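Local structure of hypothetical protein (Uncultured marine organism, 2OD5) at residues R15-I20 against L55-D60; D26-T31 against R85-E90; E33-I38 against Q49-V54; Y66-G71 against G76-E81. The protein is of unknown function but probably binds nucleic acid, perhaps DNA, through a helix-turn-helix type of fold. All coordinates share one frame; numbering follows the deposited sequence. Where two conformers were deposited one is given.

Contact 1: R15-I20 against L55-D60. With EDO (1,2-ethanediol), chain F.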
loop_
_atom_site.group_PDB
_atom_site.type_symbol
_atom_site.label_atom_id
_atom_site.label_comp_id
_atom_site.label_asym_id
_atom_site.label_seq_id
_atom_site.Cartn_x
_atom_site.Cartn_y
_atom_site.Cartn_z
ATOM N N ARG A 15 1.941 6.056 -12.395
ATOM C CA ARG A 15 2.415 7.174 -11.587
ATOM C C ARG A 15 2.233 6.870 -10.096
ATOM O O ARG A 15 3.111 7.141 -9.278
ATOM C CB ARG A 15 1.604 8.415 -11.960
ATOM C CG ARG A 15 2.205 9.744 -11.586
ATOM C CD ARG A 15 1.601 10.885 -12.457
ATOM N NE ARG A 15 0.131 10.813 -12.560
ATOM C CZ ARG A 15 -0.735 11.447 -11.767
ATOM N NH1 ARG A 15 -0.322 12.216 -10.764
ATOM N NH2 ARG A 15 -2.039 11.297 -11.971
ATOM N N ILE A 16 1.072 6.330 -9.763
ATOM C CA ILE A 16 0.732 5.974 -8.378
ATOM C C ILE A 16 1.702 4.915 -7.852
ATOM O O ILE A 16 2.217 5.047 -6.740
ATOM C CB ILE A 16 -0.702 5.483 -8.270
ATOM C CG1 ILE A 16 -1.676 6.655 -8.491
ATOM C CG2 ILE A 16 -0.986 4.918 -6.882
ATOM C CD1 ILE A 16 -3.160 6.281 -8.373
ATOM N N ARG A 17 1.964 3.882 -8.652
ATOM C CA ARG A 17 2.912 2.837 -8.254
ATOM C C ARG A 17 4.275 3.392 -7.935
ATOM O O ARG A 17 4.896 2.953 -6.980
ATOM C CB ARG A 17 3.090 1.775 -9.324
ATOM C CG ARG A 17 1.936 0.844 -9.500
ATOM C CD ARG A 17 2.281 -0.144 -10.609
ATOM N NE ARG A 17 1.348 -1.252 -10.646
ATOM C CZ ARG A 17 1.393 -2.238 -11.538
ATOM N NH1 ARG A 17 2.326 -2.249 -12.479
ATOM N NH2 ARG A 17 0.503 -3.225 -11.494
ATOM N N GLU A 18 4.782 4.317 -8.752
ATOM C CA GLU A 18 6.104 4.879 -8.516
ATOM C C GLU A 18 6.140 5.683 -7.220
ATOM O O GLU A 18 7.118 5.634 -6.477
ATOM C CB GLU A 18 6.541 5.742 -9.710
ATOM C CG GLU A 18 6.638 4.959 -11.009
ATOM N N LYS A 19 5.076 6.428 -6.945
ATOM C CA LYS A 19 5.009 7.176 -5.688
ATOM C C LYS A 19 4.994 6.253 -4.477
ATOM O O LYS A 19 5.680 6.507 -3.487
ATOM C CB LYS A 19 3.749 8.026 -5.633
ATOM C CG LYS A 19 3.781 9.220 -6.503
ATOM C CD LYS A 19 2.603 10.105 -6.143
ATOM C CE LYS A 19 2.453 11.238 -7.123
ATOM N NZ LYS A 19 3.156 12.468 -6.677
ATOM N N ILE A 20 4.181 5.201 -4.561
ATOM C CA ILE A 20 4.052 4.258 -3.465
ATOM C C ILE A 20 5.425 3.619 -3.171
ATOM O O ILE A 20 5.852 3.536 -2.024
ATOM C CB ILE A 20 3.012 3.156 -3.760
ATOM C CG1 ILE A 20 1.583 3.714 -3.871
ATOM C CG2 ILE A 20 3.079 2.100 -2.678
ATOM C CD1 ILE A 20 0.595 2.726 -4.521
ATOM N N LEU A 55 -2.242 -1.923 -4.790
ATOM C CA LEU A 55 -1.197 -2.522 -3.947
ATOM C C LEU A 55 -1.140 -4.024 -4.135
ATOM O O LEU A 55 -0.051 -4.600 -4.210
ATOM C CB LEU A 55 -1.447 -2.181 -2.465
ATOM C CG LEU A 55 -1.247 -0.720 -2.040
ATOM C CD1 LEU A 55 -1.826 -0.495 -0.607
ATOM C CD2 LEU A 55 0.195 -0.326 -2.097
ATOM N N SER A 56 -2.304 -4.664 -4.207
ATOM C CA SER A 56 -2.374 -6.136 -4.408
ATOM C C SER A 56 -1.861 -6.546 -5.759
ATOM O O SER A 56 -1.134 -7.561 -5.885
ATOM C CB SER A 56 -3.816 -6.625 -4.275
ATOM O OG SER A 56 -4.230 -6.494 -2.943
ATOM N N LYS A 57 -2.212 -5.771 -6.778
ATOM C CA LYS A 57 -1.849 -6.076 -8.158
ATOM C C LYS A 57 -0.368 -5.818 -8.468
ATOM O O LYS A 57 0.209 -6.457 -9.343
ATOM C CB LYS A 57 -2.728 -5.287 -9.137
ATOM C CG LYS A 57 -2.357 -5.517 -10.597
ATOM C CD LYS A 57 -3.427 -5.109 -11.592
ATOM C CE LYS A 57 -2.987 -5.541 -12.993
ATOM N NZ LYS A 57 -3.699 -4.791 -14.058
ATOM N N ASP A 58 0.245 -4.874 -7.767
ATOM C CA ASP A 58 1.643 -4.551 -8.007
ATOM C C ASP A 58 2.494 -5.570 -7.285
ATOM O O ASP A 58 2.562 -5.568 -6.069
ATOM C CB ASP A 58 1.990 -3.145 -7.529
ATOM C CG ASP A 58 3.393 -2.736 -7.917
ATOM O OD1 ASP A 58 4.253 -3.630 -8.124
ATOM O OD2 ASP A 58 3.673 -1.523 -8.029
ATOM N N LYS A 59 3.208 -6.398 -8.035
ATOM C CA LYS A 59 4.019 -7.451 -7.425
ATOM C C LYS A 59 5.286 -6.975 -6.702
ATOM O O LYS A 59 5.948 -7.752 -6.017
ATOM C CB LYS A 59 4.324 -8.536 -8.477
ATOM C CG LYS A 59 3.034 -9.142 -9.152
ATOM C CD LYS A 59 1.934 -9.618 -8.136
ATOM C CE LYS A 59 0.475 -9.634 -8.713
ATOM N NZ LYS A 59 -0.652 -9.786 -7.649
ATOM N N ASP A 60 5.649 -5.716 -6.890
ATOM C CA ASP A 60 6.798 -5.124 -6.198
ATOM C C ASP A 60 6.445 -4.665 -4.807
ATOM O O ASP A 60 7.324 -4.299 -4.043
ATOM C CB ASP A 60 7.340 -3.907 -6.958
ATOM C CG ASP A 60 7.705 -4.205 -8.386
ATOM O OD1 ASP A 60 7.913 -5.393 -8.794
ATOM O OD2 ASP A 60 7.818 -3.209 -9.137
HETATM C C1 EDO F . -2.848 10.635 -15.447
HETATM O O1 EDO F . -2.802 9.768 -16.587
HETATM C C2 EDO F . -1.487 11.296 -15.275
HETATM O O2 EDO F . -0.473 10.314 -15.022
#
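Ile20 and Leu55 meet by their methyl groups, CG2 of Ile20 lying 3.8 Å from CD2 of Leu55, and this buried apolar touch is the closely packed part of the contact. Ile20 CD1 reaches the same methyl, so one leucine branch rests against both arms of a branched isoleucine. Arg17 and Lys57 form the side toward solvent, with Asp58 buried beneath the arginine. A long arginine suits this place: it lays its methylenes against the aspartate, Arg17 CD 3.2 Å from Asp58 OD2, while its charged end stays toward solvent. Arg17 NE stands 3.5 Å from Asp58 OD2, a salt bridge of charges alone, because the carboxylate lies over a face of the guanidinium, the planes 43° apart, and no N-H is aimed at it. Lys57 CG lies at the guanidinium edge, 3.8 Å from Arg17 NH2. Asp58 OD1 accepts from Asp60 N at 2.8 Å, an Asx turn just past the helix end. With a serine in place of Arg17, the Asp58 carboxylate would probably lose its opposite charge and Lys57 CG its neighbour. Helix 31-39 packs on Ile20 through Ile34 and Ile38, while Ile61 of strand 61-71 touches both Ile20 and Leu55.

Contact 2: D26-T31 against R85-E90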
loop_
_atom_site.group_PDB
_atom_site.type_symbol
_atom_site.label_atom_id
_atom_site.label_comp_id
_atom_site.label_asym_id
_atom_site.label_seq_id
_atom_site.Cartn_x
_atom_site.Cartn_y
_atom_site.Cartn_z
ATOM N N ASP A 26 11.813 3.539 2.939
ATOM C CA ASP A 26 12.397 3.536 4.275
ATOM C C ASP A 26 11.916 2.379 5.154
ATOM O O ASP A 26 12.709 1.773 5.863
ATOM C CB ASP A 26 12.143 4.878 4.976
ATOM C CG ASP A 26 12.920 6.035 4.342
ATOM O OD1 ASP A 26 14.000 5.798 3.745
ATOM O OD2 ASP A 26 12.445 7.185 4.447
ATOM N N ARG A 27 10.630 2.065 5.116
ATOM C CA ARG A 27 10.083 1.045 5.988
ATOM C C ARG A 27 8.656 0.752 5.584
ATOM O O ARG A 27 8.049 1.558 4.876
ATOM C CB ARG A 27 10.089 1.536 7.435
ATOM C CG ARG A 27 9.228 2.759 7.683
ATOM C CD ARG A 27 9.344 3.231 9.116
ATOM N NE ARG A 27 8.693 4.531 9.267
ATOM C CZ ARG A 27 7.470 4.742 9.749
ATOM N NH1 ARG A 27 6.698 3.735 10.186
ATOM N NH2 ARG A 27 7.018 5.994 9.806
ATOM N N PRO A 28 8.092 -0.368 6.070
ATOM C CA PRO A 28 6.690 -0.649 5.755
ATOM C C PRO A 28 5.716 0.412 6.274
ATOM O O PRO A 28 5.990 1.045 7.297
ATOM C CB PRO A 28 6.434 -1.979 6.456
ATOM C CG PRO A 28 7.780 -2.621 6.592
ATOM C CD PRO A 28 8.719 -1.473 6.825
ATOM N N ARG A 29 4.592 0.595 5.576
ATOM C CA ARG A 29 3.567 1.567 5.993
ATOM C C ARG A 29 2.200 0.959 5.794
ATOM O O ARG A 29 2.027 0.046 4.992
ATOM C CB ARG A 29 3.660 2.872 5.163
ATOM C CG ARG A 29 5.008 3.562 5.232
ATOM C CD ARG A 29 5.413 3.954 6.655
ATOM N NE ARG A 29 4.929 5.269 7.009
ATOM C CZ ARG A 29 5.573 6.408 6.744
ATOM N NH1 ARG A 29 6.736 6.416 6.101
ATOM N NH2 ARG A 29 5.023 7.552 7.104
ATOM N N ASN A 30 1.209 1.460 6.523
ATOM C CA ASN A 30 -0.137 0.928 6.394
ATOM C C ASN A 30 -0.932 1.650 5.303
ATOM O O ASN A 30 -0.508 2.699 4.779
ATOM C CB ASN A 30 -0.874 0.885 7.763
ATOM C CG ASN A 30 -1.252 2.240 8.274
ATOM O OD1 ASN A 30 -1.786 3.079 7.542
ATOM N ND2 ASN A 30 -1.011 2.463 9.553
ATOM N N THR A 31 -2.037 1.055 4.890
ATOM C CA THR A 31 -2.784 1.540 3.737
ATOM C C THR A 31 -3.243 2.994 3.907
ATOM O O THR A 31 -3.228 3.772 2.946
ATOM C CB THR A 31 -4.049 0.674 3.444
ATOM O OG1 THR A 31 -3.683 -0.699 3.268
ATOM C CG2 THR A 31 -4.740 1.143 2.142
ATOM N N ARG A 85 9.098 -5.332 -2.078
ATOM C CA ARG A 85 9.711 -6.670 -2.073
ATOM C C ARG A 85 11.194 -6.609 -1.743
ATOM O O ARG A 85 11.753 -7.499 -1.062
ATOM C CB ARG A 85 9.466 -7.358 -3.411
ATOM C CG ARG A 85 9.838 -8.795 -3.453
ATOM C CD ARG A 85 9.525 -9.415 -4.772
ATOM N NE ARG A 85 8.096 -9.451 -5.065
ATOM C CZ ARG A 85 7.272 -10.425 -4.682
ATOM N NH1 ARG A 85 7.722 -11.472 -3.989
ATOM N NH2 ARG A 85 5.996 -10.365 -5.001
ATOM N N ASN A 86 11.882 -5.604 -2.285
ATOM C CA ASN A 86 13.296 -5.440 -2.010
ATOM C C ASN A 86 13.579 -5.110 -0.547
ATOM O O ASN A 86 14.570 -5.605 0.033
ATOM C CB ASN A 86 13.914 -4.390 -2.927
ATOM C CG ASN A 86 14.197 -4.914 -4.299
ATOM O OD1 ASN A 86 14.747 -6.002 -4.473
ATOM N ND2 ASN A 86 13.856 -4.113 -5.303
ATOM N N TRP A 87 12.719 -4.319 0.070
ATOM C CA TRP A 87 12.870 -4.035 1.499
ATOM C C TRP A 87 12.789 -5.346 2.293
ATOM O O TRP A 87 13.628 -5.637 3.147
ATOM C CB TRP A 87 11.795 -3.066 1.981
ATOM C CG TRP A 87 12.017 -2.639 3.406
ATOM C CD1 TRP A 87 12.687 -1.521 3.842
ATOM C CD2 TRP A 87 11.576 -3.329 4.564
ATOM N NE1 TRP A 87 12.701 -1.493 5.223
ATOM C CE2 TRP A 87 12.036 -2.601 5.686
ATOM C CE3 TRP A 87 10.856 -4.520 4.771
ATOM C CZ2 TRP A 87 11.806 -3.025 6.978
ATOM C CZ3 TRP A 87 10.631 -4.937 6.059
ATOM C CH2 TRP A 87 11.091 -4.180 7.146
ATOM N N VAL A 88 11.789 -6.161 1.985
ATOM C CA VAL A 88 11.652 -7.438 2.652
ATOM C C VAL A 88 12.849 -8.341 2.391
ATOM O O VAL A 88 13.345 -9.000 3.309
ATOM C CB VAL A 88 10.350 -8.177 2.258
ATOM C CG1 VAL A 88 10.224 -9.505 3.019
ATOM C CG2 VAL A 88 9.139 -7.293 2.523
ATOM N N ALA A 89 13.337 -8.381 1.158
ATOM C CA ALA A 89 14.481 -9.223 0.838
ATOM C C ALA A 89 15.698 -8.839 1.688
ATOM O O ALA A 89 16.486 -9.694 2.121
ATOM C CB ALA A 89 14.814 -9.124 -0.666
ATOM N N GLU A 90 15.853 -7.542 1.915
ATOM C CA GLU A 90 16.994 -7.006 2.626
ATOM C C GLU A 90 16.837 -7.184 4.137
ATOM O O GLU A 90 17.801 -7.498 4.826
ATOM C CB GLU A 90 17.196 -5.528 2.270
ATOM C CG GLU A 90 17.664 -5.293 0.811
#
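Trp87 NE1 gives its hydrogen to the backbone O of Asp26 at 3.3 Å, a weak bond bent to 130° at the hydrogen. It is the one hydrogen bond between the segments; most of the contact is made by the ring beside it. Pro28 lays its CD over one face of the indole, 3.6 Å from the centroid of the six-membered ring and 18° off the normal, a CH-pi contact. Pro28 CG follows, 3.7 Å from Trp87 CH2, so that an edge of the pyrrolidine lies on the benzo half of the indole. A proline suits the place because its ring is rigid and the hydrogens on CD, next to the nitrogen, are slightly polarised. The indole gets there because CG of Trp87 stands anti to the backbone N (chi1 -174°), which carries the ring from helix 85-91 to the chain before strand 29-30. A serine in place of Trp87 would probably leave Pro28 without its aromatic face and Asp26 O without this weak donor. Trp87 also stacks on His91, and Pro28 touches Ala83 and Val64 of the hairpin. The contact thus fastens helix 85-91 to the loop leading into strand 29-30, consistent with a winged-helix type of fold, in which the hairpin would be the wing.

Contact 3: E33-I38 against Q49-V54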
loop_
_atom_site.group_PDB
_atom_site.type_symbol
_atom_site.label_atom_id
_atom_site.label_comp_id
_atom_site.label_asym_id
_atom_site.label_seq_id
_atom_site.Cartn_x
_atom_site.Cartn_y
_atom_site.Cartn_z
ATOM N N GLU A 33 -1.758 5.427 5.771
ATOM C CA GLU A 33 -0.603 6.281 5.575
ATOM C C GLU A 33 -0.259 6.426 4.085
ATOM O O GLU A 33 0.081 7.517 3.611
ATOM C CB GLU A 33 0.607 5.709 6.301
ATOM C CG GLU A 33 0.495 5.619 7.793
ATOM C CD GLU A 33 1.774 5.002 8.367
ATOM O OE1 GLU A 33 1.981 3.747 8.220
ATOM O OE2 GLU A 33 2.598 5.786 8.897
ATOM N N ILE A 34 -0.339 5.333 3.334
ATOM C CA ILE A 34 -0.040 5.351 1.913
ATOM C C ILE A 34 -1.046 6.226 1.176
ATOM O O ILE A 34 -0.668 7.103 0.394
ATOM C CB ILE A 34 -0.003 3.922 1.296
ATOM C CG1 ILE A 34 1.094 3.064 1.971
ATOM C CG2 ILE A 34 0.280 3.991 -0.211
ATOM C CD1 ILE A 34 0.994 1.576 1.637
ATOM N N LEU A 35 -2.314 6.044 1.495
ATOM C CA LEU A 35 -3.374 6.844 0.882
ATOM C C LEU A 35 -3.173 8.314 1.189
ATOM O O LEU A 35 -3.297 9.155 0.300
ATOM C CB LEU A 35 -4.751 6.412 1.402
ATOM C CG LEU A 35 -5.946 7.059 0.663
ATOM C CD1 LEU A 35 -5.982 6.634 -0.819
ATOM C CD2 LEU A 35 -7.239 6.688 1.372
ATOM N N GLU A 36 -2.882 8.653 2.441
ATOM C CA GLU A 36 -2.708 10.053 2.780
ATOM C C GLU A 36 -1.527 10.655 2.005
ATOM O O GLU A 36 -1.610 11.769 1.491
ATOM C CB GLU A 36 -2.546 10.253 4.296
ATOM C CG GLU A 36 -2.437 11.745 4.674
ATOM C CD GLU A 36 -2.403 12.037 6.186
ATOM O OE1 GLU A 36 -2.265 11.092 6.985
ATOM O OE2 GLU A 36 -2.468 13.235 6.542
ATOM N N HIS A 37 -0.440 9.906 1.882
ATOM C CA HIS A 37 0.731 10.375 1.151
ATOM C C HIS A 37 0.423 10.611 -0.302
ATOM O O HIS A 37 0.721 11.668 -0.848
ATOM C CB HIS A 37 1.870 9.350 1.262
ATOM C CG HIS A 37 3.061 9.749 0.473
ATOM N ND1 HIS A 37 3.841 10.821 0.838
ATOM C CD2 HIS A 37 3.541 9.306 -0.713
ATOM C CE1 HIS A 37 4.798 10.980 -0.065
ATOM N NE2 HIS A 37 4.627 10.088 -1.027
ATOM N N ILE A 38 -0.135 9.605 -0.962
ATOM C CA ILE A 38 -0.514 9.660 -2.379
ATOM C C ILE A 38 -1.450 10.832 -2.668
ATOM O O ILE A 38 -1.249 11.654 -3.566
ATOM C CB ILE A 38 -1.236 8.330 -2.761
ATOM C CG1 ILE A 38 -0.239 7.169 -2.835
ATOM C CG2 ILE A 38 -1.909 8.412 -4.080
ATOM C CD1 ILE A 38 0.868 7.382 -3.852
ATOM N N GLN A 49 -10.331 1.949 -1.524
ATOM C CA GLN A 49 -10.678 0.713 -2.243
ATOM C C GLN A 49 -9.783 0.516 -3.465
ATOM O O GLN A 49 -9.203 -0.551 -3.670
ATOM C CB GLN A 49 -12.146 0.724 -2.676
ATOM C CG GLN A 49 -12.602 -0.571 -3.338
ATOM C CD GLN A 49 -14.107 -0.644 -3.507
ATOM O OE1 GLN A 49 -14.764 0.357 -3.788
ATOM N NE2 GLN A 49 -14.659 -1.839 -3.343
ATOM N N GLN A 50 -9.656 1.554 -4.269
ATOM C CA GLN A 50 -8.806 1.486 -5.452
ATOM C C GLN A 50 -7.350 1.248 -5.071
ATOM O O GLN A 50 -6.655 0.481 -5.728
ATOM C CB GLN A 50 -8.946 2.752 -6.298
ATOM C CG GLN A 50 -10.287 2.854 -7.037
ATOM C CD GLN A 50 -10.514 4.212 -7.676
ATOM O OE1 GLN A 50 -10.648 5.228 -6.987
ATOM N NE2 GLN A 50 -10.573 4.236 -8.999
ATOM N N LEU A 51 -6.892 1.895 -4.017
ATOM C CA LEU A 51 -5.481 1.749 -3.586
ATOM C C LEU A 51 -5.196 0.303 -3.171
ATOM O O LEU A 51 -4.145 -0.282 -3.511
ATOM C CB LEU A 51 -5.143 2.714 -2.468
ATOM C CG LEU A 51 -3.741 2.566 -1.842
ATOM C CD1 LEU A 51 -2.663 2.793 -2.907
ATOM C CD2 LEU A 51 -3.540 3.522 -0.654
ATOM N N GLY A 52 -6.130 -0.312 -2.468
ATOM C CA GLY A 52 -5.966 -1.713 -2.087
ATOM C C GLY A 52 -5.767 -2.605 -3.295
ATOM O O GLY A 52 -4.934 -3.513 -3.269
ATOM N N ASN A 53 -6.536 -2.352 -4.363
ATOM C CA ASN A 53 -6.377 -3.094 -5.603
ATOM C C ASN A 53 -5.002 -2.871 -6.237
ATOM O O ASN A 53 -4.344 -3.831 -6.667
ATOM C CB ASN A 53 -7.481 -2.725 -6.602
ATOM C CG ASN A 53 -8.850 -3.229 -6.157
ATOM O OD1 ASN A 53 -8.938 -4.174 -5.369
ATOM N ND2 ASN A 53 -9.924 -2.588 -6.646
ATOM N N VAL A 54 -4.574 -1.617 -6.289
ATOM C CA VAL A 54 -3.292 -1.272 -6.863
ATOM C C VAL A 54 -2.171 -1.969 -6.106
ATOM O O VAL A 54 -1.237 -2.515 -6.702
ATOM C CB VAL A 54 -3.043 0.254 -6.830
ATOM C CG1 VAL A 54 -1.562 0.577 -7.185
ATOM C CG2 VAL A 54 -4.034 0.965 -7.760
#
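Leu51 reaches from helix 48-57 into the side of helix 31-39, and its CD2 methyl makes the closest approaches. Leu51 CG is anti to the backbone N (chi1 174°), which directs the isobutyl group toward helix 31-39, and the next torsion (chi2 61°) brings CD2 down on the backbone between Ile34 and Leu35. There CD2 of Leu51 is 3.5 Å from Leu35 N, with Leu35 CB following at 3.7 Å. CD2 of Leu51 also meets Ile34 CG2 at 3.9 Å, and Leu51 CD1 is only a little farther from that methyl. Ile34 presents CG2 because its CG1 takes the place beside the backbone N (chi1 -61°), and the two side chains cross at about a right angle. Leu35 has nearly the same pair of torsions as Leu51, which brings Leu35 CD1 to 4.0 Å from Leu51 CD2, the two chains crossing at a slant.

A forked leucine suits a site where one group must touch both a main chain and a branched neighbour, and beta-branched Ile34 offers a stiff surface to it. Ile20 of helix 9-23 lies against both Ile34 and Leu51. The two helices are consistent with those of a helix-turn-helix, 48-57 probably being the recognition helix, as in relatives. With no hydrogen bond or ion pair across it, the contact depends on shape and on the exclusion of water.

Contact 4: Y66-G71 against G76-E81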
loop_
_atom_site.group_PDB
_atom_site.type_symbol
_atom_site.label_atom_id
_atom_site.label_comp_id
_atom_site.label_asym_id
_atom_site.label_seq_id
_atom_site.Cartn_x
_atom_site.Cartn_y
_atom_site.Cartn_z
ATOM N N TYR A 66 -1.388 -7.434 8.819
ATOM C CA TYR A 66 -2.804 -7.205 8.788
ATOM C C TYR A 66 -3.331 -7.120 10.228
ATOM O O TYR A 66 -2.893 -7.961 11.016
ATOM C CB TYR A 66 -3.338 -8.463 8.097
ATOM C CG TYR A 66 -4.819 -8.623 7.927
ATOM C CD1 TYR A 66 -5.530 -9.492 8.737
ATOM C CD2 TYR A 66 -5.498 -7.966 6.906
ATOM C CE1 TYR A 66 -6.888 -9.679 8.563
ATOM C CE2 TYR A 66 -6.868 -8.150 6.723
ATOM C CZ TYR A 66 -7.545 -9.009 7.556
ATOM O OH TYR A 66 -8.894 -9.196 7.408
ATOM N N ILE A 67 -4.282 -6.229 10.484
ATOM C CA ILE A 67 -5.153 -6.259 11.658
ATOM C C ILE A 67 -6.566 -6.121 11.148
ATOM O O ILE A 67 -6.869 -5.218 10.378
ATOM C CB ILE A 67 -4.859 -5.100 12.625
ATOM C CG1 ILE A 67 -3.447 -5.219 13.195
ATOM C CG2 ILE A 67 -5.840 -5.071 13.824
ATOM C CD1 ILE A 67 -2.976 -3.931 13.809
ATOM N N LYS A 68 -7.435 -7.013 11.581
ATOM C CA LYS A 68 -8.851 -6.889 11.325
ATOM C C LYS A 68 -9.508 -6.662 12.679
ATOM O O LYS A 68 -9.213 -7.383 13.627
ATOM C CB LYS A 68 -9.371 -8.170 10.696
ATOM C CG LYS A 68 -10.863 -8.165 10.338
ATOM C CD LYS A 68 -11.293 -9.557 9.789
ATOM C CE LYS A 68 -12.732 -9.576 9.281
ATOM N NZ LYS A 68 -13.677 -9.060 10.306
ATOM N N ARG A 69 -10.367 -5.667 12.748
ATOM C CA ARG A 69 -11.127 -5.397 13.947
ATOM C C ARG A 69 -12.588 -5.555 13.624
ATOM O O ARG A 69 -13.057 -5.096 12.580
ATOM C CB ARG A 69 -10.853 -3.979 14.448
ATOM C CG ARG A 69 -11.751 -3.489 15.564
ATOM C CD ARG A 69 -11.598 -4.281 16.812
ATOM N NE ARG A 69 -12.687 -4.049 17.740
ATOM C CZ ARG A 69 -12.820 -4.669 18.902
ATOM N NH1 ARG A 69 -11.934 -5.572 19.270
ATOM N NH2 ARG A 69 -13.842 -4.389 19.673
ATOM N N SER A 70 -13.306 -6.152 14.555
ATOM C CA SER A 70 -14.752 -6.196 14.499
ATOM C C SER A 70 -15.313 -6.070 15.910
ATOM O O SER A 70 -14.757 -6.585 16.856
ATOM C CB SER A 70 -15.162 -7.509 13.874
ATOM O OG SER A 70 -16.571 -7.621 13.841
ATOM N N GLY A 71 -16.424 -5.388 16.054
ATOM C CA GLY A 71 -17.037 -5.238 17.358
ATOM C C GLY A 71 -18.448 -4.721 17.256
ATOM O O GLY A 71 -18.785 -4.040 16.290
ATOM N N GLY A 76 -16.699 -2.996 11.738
ATOM C CA GLY A 76 -15.552 -3.741 11.240
ATOM C C GLY A 76 -14.654 -2.898 10.349
ATOM O O GLY A 76 -15.128 -2.049 9.602
ATOM N N TYR A 77 -13.351 -3.121 10.432
ATOM C CA TYR A 77 -12.421 -2.533 9.499
ATOM C C TYR A 77 -11.122 -3.324 9.520
ATOM O O TYR A 77 -10.898 -4.130 10.432
ATOM C CB TYR A 77 -12.149 -1.083 9.845
ATOM C CG TYR A 77 -11.611 -0.834 11.229
ATOM C CD1 TYR A 77 -10.259 -0.881 11.499
ATOM C CD2 TYR A 77 -12.471 -0.506 12.266
ATOM C CE1 TYR A 77 -9.784 -0.615 12.768
ATOM C CE2 TYR A 77 -12.018 -0.269 13.527
ATOM C CZ TYR A 77 -10.682 -0.300 13.775
ATOM O OH TYR A 77 -10.294 -0.036 15.060
ATOM N N ASP A 78 -10.319 -3.144 8.474
ATOM C CA ASP A 78 -9.024 -3.804 8.348
ATOM C C ASP A 78 -7.962 -2.739 8.206
ATOM O O ASP A 78 -8.234 -1.664 7.689
ATOM C CB ASP A 78 -8.924 -4.619 7.046
ATOM C CG ASP A 78 -9.901 -5.731 6.969
ATOM O OD1 ASP A 78 -10.471 -6.104 8.012
ATOM O OD2 ASP A 78 -10.101 -6.238 5.845
ATOM N N ILE A 79 -6.742 -3.048 8.638
ATOM C CA ILE A 79 -5.603 -2.182 8.385
ATOM C C ILE A 79 -4.537 -3.128 7.833
ATOM O O ILE A 79 -4.233 -4.127 8.468
ATOM C CB ILE A 79 -5.015 -1.557 9.682
ATOM C CG1 ILE A 79 -6.103 -1.000 10.583
ATOM C CG2 ILE A 79 -4.012 -0.445 9.303
ATOM C CD1 ILE A 79 -6.465 -1.912 11.732
ATOM N N CYS A 80 -3.971 -2.830 6.682
ATOM C CA CYS A 80 -2.929 -3.703 6.114
ATOM C C CYS A 80 -1.621 -2.940 6.066
ATOM O O CYS A 80 -1.608 -1.705 5.932
ATOM C CB CYS A 80 -3.321 -4.181 4.728
ATOM S SG CYS A 80 -4.835 -5.212 4.754
ATOM N N GLU A 81 -0.526 -3.682 6.195
ATOM C CA GLU A 81 0.810 -3.134 6.193
ATOM C C GLU A 81 1.504 -3.639 4.942
ATOM O O GLU A 81 1.423 -4.838 4.620
ATOM C CB GLU A 81 1.587 -3.633 7.419
ATOM C CG GLU A 81 1.006 -3.153 8.743
ATOM C CD GLU A 81 1.283 -4.070 9.909
ATOM O OE1 GLU A 81 2.107 -4.996 9.807
ATOM O OE2 GLU A 81 0.641 -3.876 10.932
#
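Tyr66 swings its ring across to the neighbouring strand because CG is anti to the backbone N (chi1 178°), whereas Tyr77 holds CG between its backbone N and carbonyl carbon (chi1 58°), which tips its ring over Arg69. CB of Arg69 lies 3.9 Å from the centroid of the Tyr77 ring, over the face, a CH-pi contact made by the aliphatic part of the chain; the guanidinium continues beyond it and Arg69 NE bonds to Ser74. On the other side of the sheet, SG of Cys80 meets the edge of the Tyr66 ring, 3.6 Å from Tyr66 CD2, as a sulfur-aromatic contact.

Strands 61-71 and 75-84 form an antiparallel beta hairpin, consistent with the wing of a winged-helix fold, and segments 66-71 and 76-81 run at 172° to one another. Ile67 and Ile79 are a hydrogen-bonded pair: Ile67 N gives to Ile79 O at 2.9 Å and Ile79 N to Ile67 O at 2.8 Å. Arg69 and Tyr77 form the next such pair, and Arg69 N meets Tyr77 O almost in line. Between them Lys68 faces Asp78 in a non-hydrogen-bonded pair, side by side. The lysine's methylene CG comes 3.1 Å from Asp78 OD1, while Lys68 NZ stays 4.9 Å from Asp78 OD1, so any attraction between the charges is probably long-range. Beta-branched Ile67 and Ile79 suit extended strands, and CB of Ile67 packs 3.7 Å from CD1 of Ile79.

How the contacts relate
Contacts 1 and 3 share helix 48-57 and adjoin one another, their centres 9 Å apart: Ile20 CD1 packs 3.6 Å from Leu51 CD1, and Ile20 also packs on Ile34 and Ile38 of helix 31-39, so the three helices meet around one apolar centre. Contact 2 touches contact 1 where Asp60 O lies 2.8 Å from Arg85 N, a probable hydrogen bond. It also reaches contact 4 through the sheet, Thr31 N lying 3.0 Å from Cys80 O. The hairpin end in contact 4 projects farthest, its centre about 21 Å from that of contact 1 and with no touch to contacts 1 or 3. Ethanediol and imidazole near these contacts probably come from the crystallisation liquor, and no active site is known.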